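Local coordinates for protein citrate synthase (Mycobacterium tuberculosis, PDB 4TVM) that catalyses the condensation of oxaloacetate with acetyl-CoA and water to give citrate and CoA, a step of the Krebs cycle, at residues Y90-G95 / R391-I396; A270-L275 / M382-F387; T114-D119 / P172-Y177; Q78-S83 / L222-I227. All coordinates share one frame; numbering follows the deposited sequence.

Contact 1. Residues Y90-G95 / R391-I396; sequences YLLIYG and RLPGWI. With OAA (oxaloacetate ion), chain B.
In the helical core of citrate synthase, L92 and I93 of helix 85-94 pack against P393, G394 and I396 of the long helix 383-403, whose R391 grips the substrate. The two short segments run almost parallel, 13° between their directions, with axes 8.6 Å apart. L92 brings its CD1 methyl against P393 CB, 3.9 Å away, and G394, with no side chain, lets the same methyl come close to the backbone. I93 reaches across with its longer branch: CG1 lies 3.7 Å from P393 O, and CD1 at its tip meets I396 CG2 at 3.9 Å. Branched and aliphatic residues suit this buried seam, apolar in its side chains. P393 has no N-H for the turn before, the helix is kinked here, and G394 N turns to R391 O, which also takes the regular bond from W395 N.

R391 leaves on another side of the helix. CG, anti to the backbone N (chi1 -179°), lies over the rim of one W395 face; bends at chi2 and chi3 then turn the guanidinium to the substrate. NE is bonded to H229 O, which steadies the group, and NH2 donates to O3, the keto oxygen of oxaloacetate, at 3.0 Å and a nearly straight 165°. O3 lies in the guanidinium plane, at its edge; the bond would be expected to polarise the keto group. R391 thus belongs to the oxaloacetate pocket, carried by a core helix of the mainly helical citrate synthase fold.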
# COMPACT_ATOMS: atom_id res chain seq x y z
N TYR A 90 -21.64 -6.89 7.46
CA TYR A 90 -22.67 -5.85 7.35
C TYR A 90 -22.51 -4.83 8.46
O TYR A 90 -22.52 -3.63 8.18
CB TYR A 90 -24.06 -6.46 7.41
CG TYR A 90 -25.17 -5.45 7.30
CD1 TYR A 90 -25.37 -4.51 8.29
CD2 TYR A 90 -26.03 -5.43 6.20
CE1 TYR A 90 -26.38 -3.59 8.20
CE2 TYR A 90 -27.06 -4.52 6.11
CZ TYR A 90 -27.23 -3.62 7.13
OH TYR A 90 -28.22 -2.70 7.07
N LEU A 91 -22.36 -5.31 9.71
CA LEU A 91 -22.36 -4.43 10.86
C LEU A 91 -21.24 -3.46 10.69
O LEU A 91 -21.45 -2.26 10.76
CB LEU A 91 -22.17 -5.24 12.15
CG LEU A 91 -21.63 -4.56 13.42
CD1 LEU A 91 -22.73 -3.75 14.11
CD2 LEU A 91 -21.07 -5.61 14.37
N LEU A 92 -20.04 -3.97 10.48
CA LEU A 92 -18.89 -3.12 10.44
C LEU A 92 -19.02 -2.07 9.38
O LEU A 92 -18.74 -0.90 9.62
CB LEU A 92 -17.67 -3.92 10.09
CG LEU A 92 -17.02 -4.80 11.12
CD1 LEU A 92 -16.13 -5.72 10.32
CD2 LEU A 92 -16.22 -3.98 12.10
N ILE A 93 -19.39 -2.50 8.17
CA ILE A 93 -19.47 -1.58 7.05
C ILE A 93 -20.56 -0.51 7.22
O ILE A 93 -20.27 0.66 7.09
CB ILE A 93 -19.67 -2.35 5.74
CG1 ILE A 93 -18.37 -3.04 5.36
CG2 ILE A 93 -20.13 -1.45 4.60
CD1 ILE A 93 -18.57 -4.15 4.39
N TYR A 94 -21.79 -0.89 7.54
CA TYR A 94 -22.86 0.12 7.63
C TYR A 94 -23.13 0.55 9.05
O TYR A 94 -23.96 1.39 9.30
CB TYR A 94 -24.14 -0.40 7.02
CG TYR A 94 -23.93 -0.97 5.66
CD1 TYR A 94 -23.73 -0.13 4.57
CD2 TYR A 94 -23.92 -2.33 5.45
CE1 TYR A 94 -23.52 -0.65 3.32
CE2 TYR A 94 -23.70 -2.86 4.20
CZ TYR A 94 -23.51 -2.01 3.15
OH TYR A 94 -23.30 -2.53 1.92
N GLY A 95 -22.43 -0.05 10.00
CA GLY A 95 -22.46 0.45 11.36
C GLY A 95 -23.62 0.03 12.23
O GLY A 95 -23.76 0.53 13.34
N ARG A 391 -10.22 -9.99 7.34
CA ARG A 391 -10.06 -8.55 7.52
C ARG A 391 -10.75 -7.69 6.46
O ARG A 391 -10.99 -6.48 6.68
CB ARG A 391 -8.58 -8.20 7.55
CG ARG A 391 -8.30 -6.74 7.75
CD ARG A 391 -9.00 -6.18 8.97
NE ARG A 391 -8.57 -6.85 10.19
CZ ARG A 391 -7.39 -6.67 10.79
NH1 ARG A 391 -6.47 -5.86 10.29
NH2 ARG A 391 -7.11 -7.35 11.90
N LEU A 392 -11.07 -8.29 5.31
CA LEU A 392 -11.64 -7.52 4.20
C LEU A 392 -12.77 -6.56 4.60
O LEU A 392 -12.80 -5.42 4.16
CB LEU A 392 -12.10 -8.47 3.12
CG LEU A 392 -12.77 -7.90 1.87
CD1 LEU A 392 -11.84 -6.99 1.09
CD2 LEU A 392 -13.23 -9.07 1.00
N PRO A 393 -13.73 -7.02 5.41
CA PRO A 393 -14.81 -6.12 5.81
C PRO A 393 -14.32 -4.88 6.56
O PRO A 393 -14.90 -3.78 6.44
CB PRO A 393 -15.68 -7.01 6.71
CG PRO A 393 -14.80 -8.17 7.09
CD PRO A 393 -14.02 -8.40 5.84
N GLY A 394 -13.25 -5.03 7.32
CA GLY A 394 -12.72 -3.93 8.10
C GLY A 394 -12.02 -2.97 7.18
O GLY A 394 -12.22 -1.74 7.28
N TRP A 395 -11.19 -3.51 6.31
CA TRP A 395 -10.56 -2.70 5.27
C TRP A 395 -11.60 -1.88 4.60
O TRP A 395 -11.41 -0.69 4.41
CB TRP A 395 -9.86 -3.57 4.23
CG TRP A 395 -8.57 -4.15 4.72
CD1 TRP A 395 -7.84 -3.74 5.77
CD2 TRP A 395 -7.88 -5.27 4.16
NE1 TRP A 395 -6.72 -4.52 5.92
CE2 TRP A 395 -6.73 -5.49 4.95
CE3 TRP A 395 -8.14 -6.14 3.09
CZ2 TRP A 395 -5.85 -6.51 4.70
CZ3 TRP A 395 -7.24 -7.16 2.83
CH2 TRP A 395 -6.10 -7.33 3.63
N ILE A 396 -12.70 -2.49 4.26
CA ILE A 396 -13.73 -1.80 3.48
C ILE A 396 -14.44 -0.73 4.29
O ILE A 396 -14.73 0.35 3.77
CB ILE A 396 -14.73 -2.82 2.90
CG1 ILE A 396 -14.06 -3.63 1.81
CG2 ILE A 396 -15.93 -2.11 2.29
CD1 ILE A 396 -14.89 -4.76 1.22
O1 OAA B . -5.52 -9.12 13.99
O2 OAA B . -4.04 -10.75 14.28
O4 OAA B . -2.64 -5.68 15.45
O5 OAA B . -3.87 -5.04 13.75
O3 OAA B . -4.29 -7.30 12.91
C1 OAA B . -4.38 -9.53 14.31
C2 OAA B . -3.39 -8.50 14.76
C3 OAA B . -3.69 -7.25 13.97
C4 OAA B . -3.33 -5.92 14.42

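Contact 2. Residues A270-L275 / M382-F387; sequences ANQAVL and MFTVLF. With OAA (oxaloacetate ion), chain B.
Two phenylalanines one turn apart, F383 and F387, present their rings to different partners: F383 meets helix 270-281, and F387 meets oxaloacetate. Around F383, the backbone N of Q272 lies at the ring edge, near its plane and 3.9 Å from F383 CD2; L275 CD2 is also at the edge. N271 CB and L275 CG come in obliquely, N271 CB at 3.5 Å from F383 CD2 and L275 CG at 3.7 Å from F383 CE2. L275 and the phenylalanine cross at about a right angle, with the leucine branch point beside the CE2-CZ end of the ring. The tyrosine ring of Y373 is a further neighbour of F383. A flat, apolar side chain serves well here because it fills the gap between two helices that run nearly antiparallel (154°) with axes 9.4 Å apart.

F387 sends CG anti to its backbone N (chi1 -169°), unlike F383, and so carries its ring to the substrate. Oxaloacetate O3 sits in the ring plane at the edge, 3.4 Å from F387 CZ, and a carboxylate oxygen, O2, is 3.5 Å from F387 CE2. The ring also meets that of H229, another pocket residue. The nearest side-chain atoms of N271 and D366, the latter probably a catalytic residue, are about 4 Å apart. The arrangement belongs to the oxaloacetate pocket of citrate synthase, walled on one side by the start of helix 383-403.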
# COMPACT_ATOMS: atom_id res chain seq x y z
N ALA A 270 2.33 -13.52 10.92
CA ALA A 270 2.69 -13.91 12.27
C ALA A 270 2.23 -15.33 12.54
O ALA A 270 2.94 -16.11 13.18
CB ALA A 270 2.06 -12.96 13.27
N ASN A 271 1.03 -15.68 12.06
CA ASN A 271 0.57 -17.07 12.10
C ASN A 271 1.58 -17.97 11.44
O ASN A 271 1.95 -18.99 12.00
CB ASN A 271 -0.75 -17.28 11.36
CG ASN A 271 -1.89 -16.46 11.91
OD1 ASN A 271 -2.08 -16.38 13.12
ND2 ASN A 271 -2.68 -15.87 11.01
N GLN A 272 2.01 -17.58 10.23
CA GLN A 272 2.97 -18.37 9.44
C GLN A 272 4.33 -18.47 10.14
O GLN A 272 5.02 -19.49 10.03
CB GLN A 272 3.13 -17.82 8.01
CG GLN A 272 4.44 -18.25 7.33
CD GLN A 272 4.52 -17.92 5.84
OE1 GLN A 272 4.44 -16.76 5.44
NE2 GLN A 272 4.75 -18.93 5.03
N ALA A 273 4.73 -17.43 10.86
CA ALA A 273 6.00 -17.46 11.59
C ALA A 273 6.03 -18.56 12.66
O ALA A 273 7.06 -19.21 12.88
CB ALA A 273 6.30 -16.10 12.22
N VAL A 274 4.88 -18.76 13.30
CA VAL A 274 4.73 -19.73 14.38
C VAL A 274 4.89 -21.14 13.85
O VAL A 274 5.59 -21.97 14.43
CB VAL A 274 3.35 -19.56 15.05
CG1 VAL A 274 3.03 -20.72 15.98
CG2 VAL A 274 3.32 -18.25 15.82
N LEU A 275 4.25 -21.42 12.73
CA LEU A 275 4.37 -22.73 12.13
C LEU A 275 5.80 -22.94 11.71
O LEU A 275 6.35 -24.01 11.87
CB LEU A 275 3.46 -22.84 10.92
CG LEU A 275 2.09 -23.43 11.24
CD1 LEU A 275 2.17 -24.94 11.21
CD2 LEU A 275 1.56 -22.97 12.58
N MET A 382 -1.32 -20.52 3.26
CA MET A 382 -2.64 -19.93 3.07
C MET A 382 -2.94 -19.02 4.21
O MET A 382 -3.92 -18.31 4.15
CB MET A 382 -3.73 -21.00 2.95
CG MET A 382 -3.87 -21.62 1.57
SD MET A 382 -4.42 -20.44 0.31
CE MET A 382 -6.18 -20.25 0.65
N PHE A 383 -2.14 -19.04 5.28
CA PHE A 383 -2.54 -18.33 6.53
C PHE A 383 -2.74 -16.85 6.36
O PHE A 383 -3.69 -16.25 6.93
CB PHE A 383 -1.51 -18.54 7.62
CG PHE A 383 -1.51 -19.93 8.22
CD1 PHE A 383 -2.22 -20.99 7.65
CD2 PHE A 383 -0.78 -20.18 9.34
CE1 PHE A 383 -2.17 -22.26 8.20
CE2 PHE A 383 -0.74 -21.46 9.91
CZ PHE A 383 -1.43 -22.49 9.34
N THR A 384 -1.84 -16.21 5.61
CA THR A 384 -1.95 -14.78 5.43
C THR A 384 -3.14 -14.44 4.53
O THR A 384 -3.73 -13.37 4.68
CB THR A 384 -0.69 -14.18 4.84
OG1 THR A 384 0.42 -14.79 5.48
CG2 THR A 384 -0.64 -12.65 5.07
N VAL A 385 -3.45 -15.35 3.60
CA VAL A 385 -4.59 -15.18 2.73
C VAL A 385 -5.89 -15.26 3.56
O VAL A 385 -6.83 -14.48 3.36
CB VAL A 385 -4.64 -16.25 1.63
CG1 VAL A 385 -5.98 -16.18 0.89
CG2 VAL A 385 -3.47 -16.12 0.66
N LEU A 386 -5.91 -16.21 4.49
CA LEU A 386 -7.06 -16.39 5.40
C LEU A 386 -7.22 -15.16 6.21
O LEU A 386 -8.32 -14.68 6.44
CB LEU A 386 -6.86 -17.61 6.32
CG LEU A 386 -7.01 -18.94 5.58
CD1 LEU A 386 -6.32 -20.09 6.28
CD2 LEU A 386 -8.47 -19.25 5.40
N PHE A 387 -6.10 -14.59 6.59
CA PHE A 387 -6.13 -13.34 7.34
C PHE A 387 -6.83 -12.24 6.57
O PHE A 387 -7.70 -11.56 7.12
CB PHE A 387 -4.73 -12.91 7.68
CG PHE A 387 -4.68 -11.79 8.65
CD1 PHE A 387 -5.26 -10.56 8.34
CD2 PHE A 387 -4.04 -11.93 9.87
CE1 PHE A 387 -5.22 -9.52 9.25
CE2 PHE A 387 -4.00 -10.89 10.77
CZ PHE A 387 -4.60 -9.69 10.47
O1 OAA B . -5.52 -9.12 13.99
O2 OAA B . -4.04 -10.75 14.28
O4 OAA B . -2.64 -5.68 15.45
O5 OAA B . -3.87 -5.04 13.75
O3 OAA B . -4.29 -7.30 12.91
C1 OAA B . -4.38 -9.53 14.31
C2 OAA B . -3.39 -8.50 14.76
C3 OAA B . -3.69 -7.25 13.97
C4 OAA B . -3.33 -5.92 14.42

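Contact 3. Residues T114-D119 / P172-Y177; sequences TMLHED and PTIAAY
T173 and L116 form the close part of this contact, where a connecting loop is fastened to the middle of helix 159-182. The hydroxyl of T173 donates to the backbone T114 O at 2.8 Å, arriving in the carbonyl plane on a lone pair with a C=O...donor angle of 140°. Its first torsion (chi1 -55°) sets OG1 beside the backbone N and leaves CG2 for the apolar side, so one threonine serves both needs: CG2 is 4.0 Å from L116 CG. L116 uses each branch differently. CD2 lies 4.0 Å from I174 CG1, the two side chains crossing at about a right angle, while CD1 is 4.1 Å from Y177 CD2 in an oblique approach to the ring. Y177 bonds its hydroxyl to L188 O and stacks on F187, which together hold the ring in place beside the leucine.

On the solvent side, M115, H117 and E118 are exposed and do not touch 172-177, though H117 N is bonded to Y148 OH and E118 OE1 to Y189 OH. H117 caps the helix that follows: its ND1 accepts the N-H of D119, with the donor close to the imidazole plane. F124 closes over L116 and I174, and I174 also packs on helix 133-147. P172 and A176 rest on helix 196-205, and A175 on helix 383-403, so helix 159-182 is embedded among three others while the loop 114-117 meets it at T173, I174 and Y177.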
# COMPACT_ATOMS: atom_id res chain seq x y z
N THR A 114 -20.27 -14.18 -6.82
CA THR A 114 -19.11 -14.94 -6.42
C THR A 114 -18.34 -15.52 -7.58
O THR A 114 -17.21 -16.00 -7.39
CB THR A 114 -19.49 -16.13 -5.55
OG1 THR A 114 -20.58 -16.81 -6.16
CG2 THR A 114 -19.88 -15.69 -4.15
N MET A 115 -18.95 -15.53 -8.75
CA MET A 115 -18.26 -16.03 -9.92
C MET A 115 -17.43 -14.90 -10.51
O MET A 115 -17.93 -13.80 -10.65
CB MET A 115 -19.25 -16.53 -10.96
CG MET A 115 -18.73 -17.73 -11.73
SD MET A 115 -19.91 -18.48 -12.84
CE MET A 115 -20.97 -19.32 -11.64
N LEU A 116 -16.16 -15.19 -10.79
CA LEU A 116 -15.30 -14.32 -11.57
C LEU A 116 -15.63 -14.43 -13.05
O LEU A 116 -16.03 -15.49 -13.54
CB LEU A 116 -13.83 -14.75 -11.48
CG LEU A 116 -13.21 -15.20 -10.18
CD1 LEU A 116 -11.74 -15.52 -10.41
CD2 LEU A 116 -13.34 -14.13 -9.13
N HIS A 117 -15.41 -13.33 -13.75
CA HIS A 117 -15.25 -13.34 -15.22
C HIS A 117 -14.36 -14.50 -15.62
O HIS A 117 -13.23 -14.61 -15.11
CB HIS A 117 -14.58 -12.03 -15.70
CG HIS A 117 -14.89 -11.71 -17.13
ND1 HIS A 117 -14.25 -12.32 -18.19
CD2 HIS A 117 -15.77 -10.84 -17.68
CE1 HIS A 117 -14.72 -11.84 -19.32
NE2 HIS A 117 -15.65 -10.95 -19.04
N GLU A 118 -14.84 -15.34 -16.54
CA GLU A 118 -14.05 -16.46 -17.06
C GLU A 118 -12.61 -16.11 -17.47
O GLU A 118 -11.70 -16.94 -17.29
CB GLU A 118 -14.74 -17.10 -18.26
CG GLU A 118 -15.69 -18.22 -17.90
CD GLU A 118 -14.95 -19.39 -17.29
OE1 GLU A 118 -15.12 -19.61 -16.08
OE2 GLU A 118 -14.18 -20.04 -18.02
N ASP A 119 -12.40 -14.93 -18.06
CA ASP A 119 -11.04 -14.48 -18.37
C ASP A 119 -10.18 -14.25 -17.13
O ASP A 119 -8.98 -14.55 -17.12
CB ASP A 119 -11.06 -13.21 -19.19
CG ASP A 119 -11.49 -13.43 -20.62
OD1 ASP A 119 -11.84 -14.56 -21.01
OD2 ASP A 119 -11.49 -12.43 -21.35
N PRO A 172 -13.10 -14.45 -1.59
CA PRO A 172 -12.89 -15.86 -1.23
C PRO A 172 -12.71 -16.75 -2.42
O PRO A 172 -11.93 -17.68 -2.35
CB PRO A 172 -14.18 -16.21 -0.55
CG PRO A 172 -14.52 -14.96 0.16
CD PRO A 172 -14.33 -13.97 -0.93
N THR A 173 -13.42 -16.48 -3.49
CA THR A 173 -13.24 -17.24 -4.71
C THR A 173 -11.82 -17.18 -5.22
O THR A 173 -11.28 -18.19 -5.63
CB THR A 173 -14.12 -16.65 -5.79
OG1 THR A 173 -15.47 -16.62 -5.30
CG2 THR A 173 -14.05 -17.47 -7.04
N ILE A 174 -11.23 -15.99 -5.19
CA ILE A 174 -9.86 -15.78 -5.61
C ILE A 174 -8.85 -16.50 -4.73
O ILE A 174 -7.86 -16.99 -5.23
CB ILE A 174 -9.53 -14.27 -5.54
CG1 ILE A 174 -10.34 -13.52 -6.58
CG2 ILE A 174 -8.05 -13.99 -5.82
CD1 ILE A 174 -10.20 -12.03 -6.44
N ALA A 175 -9.06 -16.46 -3.42
CA ALA A 175 -8.15 -17.12 -2.49
C ALA A 175 -8.26 -18.63 -2.65
O ALA A 175 -7.25 -19.34 -2.57
CB ALA A 175 -8.50 -16.72 -1.09
N ALA A 176 -9.46 -19.14 -2.87
CA ALA A 176 -9.61 -20.57 -3.11
C ALA A 176 -8.92 -20.96 -4.41
O ALA A 176 -8.34 -22.03 -4.47
CB ALA A 176 -11.08 -20.96 -3.17
N TYR A 177 -8.99 -20.11 -5.44
CA TYR A 177 -8.30 -20.45 -6.69
C TYR A 177 -6.80 -20.40 -6.57
O TYR A 177 -6.10 -21.17 -7.20
CB TYR A 177 -8.75 -19.56 -7.83
CG TYR A 177 -10.13 -19.89 -8.32
CD1 TYR A 177 -10.97 -20.76 -7.62
CD2 TYR A 177 -10.60 -19.32 -9.47
CE1 TYR A 177 -12.23 -21.05 -8.08
CE2 TYR A 177 -11.86 -19.62 -9.94
CZ TYR A 177 -12.66 -20.48 -9.23
OH TYR A 177 -13.90 -20.74 -9.71

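Contact 4. Residues Q78-S83 / L222-I227; sequences QLAEKS and LDMLFI
L79 O, which accepts the backbone N-H of S83 where helix 76-82 ends, is also covered by a methyl from the facing helix: I227 CD1 lies 3.5 Å from L79 O. I227 does most of the work on its side. With CG1 beside its backbone N (chi1 -54°), the two branches diverge, CG2 settling 3.9 Å from L79 CB and CD1 running on to the end of the helix, 4.0 Å from S83 C. A beta-branched residue is apt because it covers two places one turn apart on its partner.

A80 and M224 form the second pair, and their CA atoms are the nearest across the segments. Alanine's small side chain permits this approach: A80 CB is 3.9 Å from M224 CG, and that same methylene lies 3.6 Å from A80 O. M224 extends with CG anti to its backbone N (chi1 -169°) and then bends at its last torsion, laying the sulfur along the edge of the contact. There the exposed E81 folds back, bringing OE2 to 4.0 Å from M224 SD; its other oxygen has a long, weak ion pair with R220. I321 of helix 317-329 covers M224 and E81.

The helices run antiparallel at 164° without sharing a hydrogen bond. Polar ties lie at the margins, as where D223 OD1 accepts the N-H of F85. Q78 and K82, further round the helix, pack on D424 of the second subunit. The chemistry thus implies an interface held by shape and by burial of apolar surface, with charged groups confined to its rim.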
# COMPACT_ATOMS: atom_id res chain seq x y z
N GLN A 78 -19.46 -11.74 22.16
CA GLN A 78 -20.88 -11.88 21.77
C GLN A 78 -21.06 -12.17 20.26
O GLN A 78 -21.83 -13.04 19.87
CB GLN A 78 -21.69 -10.64 22.22
CG GLN A 78 -22.10 -10.66 23.70
CD GLN A 78 -22.71 -9.34 24.21
OE1 GLN A 78 -22.29 -8.78 25.23
NE2 GLN A 78 -23.71 -8.87 23.53
N LEU A 79 -20.31 -11.48 19.40
CA LEU A 79 -20.44 -11.71 17.93
C LEU A 79 -19.90 -13.05 17.54
O LEU A 79 -20.47 -13.77 16.70
CB LEU A 79 -19.71 -10.63 17.16
CG LEU A 79 -20.09 -9.21 17.55
CD1 LEU A 79 -18.96 -8.26 17.21
CD2 LEU A 79 -21.41 -8.82 16.91
N ALA A 80 -18.77 -13.40 18.14
CA ALA A 80 -18.10 -14.67 17.86
C ALA A 80 -19.04 -15.81 18.16
O ALA A 80 -19.26 -16.68 17.34
CB ALA A 80 -16.84 -14.80 18.69
N GLU A 81 -19.58 -15.77 19.37
CA GLU A 81 -20.50 -16.79 19.84
C GLU A 81 -21.89 -16.68 19.21
O GLU A 81 -22.51 -17.72 18.94
CB GLU A 81 -20.55 -16.78 21.37
CG GLU A 81 -19.19 -17.09 22.01
CD GLU A 81 -18.66 -18.47 21.63
OE1 GLU A 81 -19.50 -19.38 21.41
OE2 GLU A 81 -17.42 -18.66 21.55
N LYS A 82 -22.39 -15.47 18.94
CA LYS A 82 -23.78 -15.33 18.42
C LYS A 82 -24.03 -14.81 16.98
O LYS A 82 -25.17 -14.90 16.49
CB LYS A 82 -24.61 -14.50 19.40
CG LYS A 82 -25.09 -15.30 20.59
CD LYS A 82 -26.00 -16.43 20.12
CE LYS A 82 -26.41 -17.34 21.26
NZ LYS A 82 -26.95 -16.57 22.42
N SER A 83 -23.02 -14.29 16.29
CA SER A 83 -23.22 -13.71 14.97
C SER A 83 -22.73 -14.63 13.85
O SER A 83 -22.50 -15.81 14.06
CB SER A 83 -22.54 -12.35 14.85
OG SER A 83 -22.97 -11.69 13.69
N LEU A 222 -14.40 -21.88 11.07
CA LEU A 222 -13.85 -20.89 10.16
C LEU A 222 -14.64 -19.59 10.22
O LEU A 222 -14.07 -18.50 10.26
CB LEU A 222 -13.85 -21.42 8.75
CG LEU A 222 -12.98 -20.58 7.83
CD1 LEU A 222 -11.54 -20.70 8.29
CD2 LEU A 222 -13.18 -21.03 6.38
N ASP A 223 -15.97 -19.71 10.23
CA ASP A 223 -16.84 -18.54 10.28
C ASP A 223 -16.55 -17.69 11.49
O ASP A 223 -16.37 -16.48 11.40
CB ASP A 223 -18.30 -18.97 10.30
CG ASP A 223 -19.25 -17.85 9.95
OD1 ASP A 223 -19.41 -16.95 10.77
OD2 ASP A 223 -19.81 -17.86 8.85
N MET A 224 -16.46 -18.33 12.65
CA MET A 224 -16.12 -17.62 13.86
C MET A 224 -14.77 -16.92 13.72
O MET A 224 -14.64 -15.75 14.04
CB MET A 224 -16.08 -18.58 15.05
CG MET A 224 -15.98 -17.88 16.38
SD MET A 224 -16.20 -19.00 17.79
CE MET A 224 -14.50 -19.44 18.13
N LEU A 225 -13.78 -17.65 13.23
CA LEU A 225 -12.43 -17.11 13.15
C LEU A 225 -12.29 -15.84 12.26
O LEU A 225 -11.43 -14.99 12.50
CB LEU A 225 -11.47 -18.19 12.66
CG LEU A 225 -10.61 -18.83 13.74
CD1 LEU A 225 -10.00 -20.12 13.22
CD2 LEU A 225 -9.53 -17.85 14.15
N PHE A 226 -13.13 -15.73 11.23
CA PHE A 226 -13.18 -14.51 10.46
C PHE A 226 -13.84 -13.38 11.24
O PHE A 226 -13.50 -12.23 11.05
CB PHE A 226 -13.93 -14.73 9.16
CG PHE A 226 -13.23 -15.64 8.19
CD1 PHE A 226 -11.86 -15.83 8.22
CD2 PHE A 226 -13.97 -16.27 7.20
CE1 PHE A 226 -11.24 -16.65 7.30
CE2 PHE A 226 -13.36 -17.09 6.28
CZ PHE A 226 -11.99 -17.28 6.32
N ILE A 227 -14.76 -13.69 12.13
CA ILE A 227 -15.31 -12.65 13.02
C ILE A 227 -14.21 -12.11 13.91
O ILE A 227 -14.03 -10.88 14.08
CB ILE A 227 -16.47 -13.16 13.89
CG1 ILE A 227 -17.55 -13.81 13.01
CG2 ILE A 227 -17.06 -12.02 14.71
CD1 ILE A 227 -18.75 -14.38 13.75

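All four contacts join helices or loops of the same family domain. Along the chain the first segments of contacts 4, 1 and 3 come in that order, followed by the second segments of contacts 3 and 4, then contact 2 and the close of contact 1. Contacts 1 and 4 are the nearest pair, with centres about 14 Å apart; their helices 76-82 and 85-94 are consecutive, and L91 packs on L79. Contacts 1 and 2, with centres about 21 Å apart, share helix 383-403, and both reach oxaloacetate. V385 of contact 2 packs on A175 of contact 3. Helix 383-403 therefore links the substrate pocket to the surrounding helical scaffold.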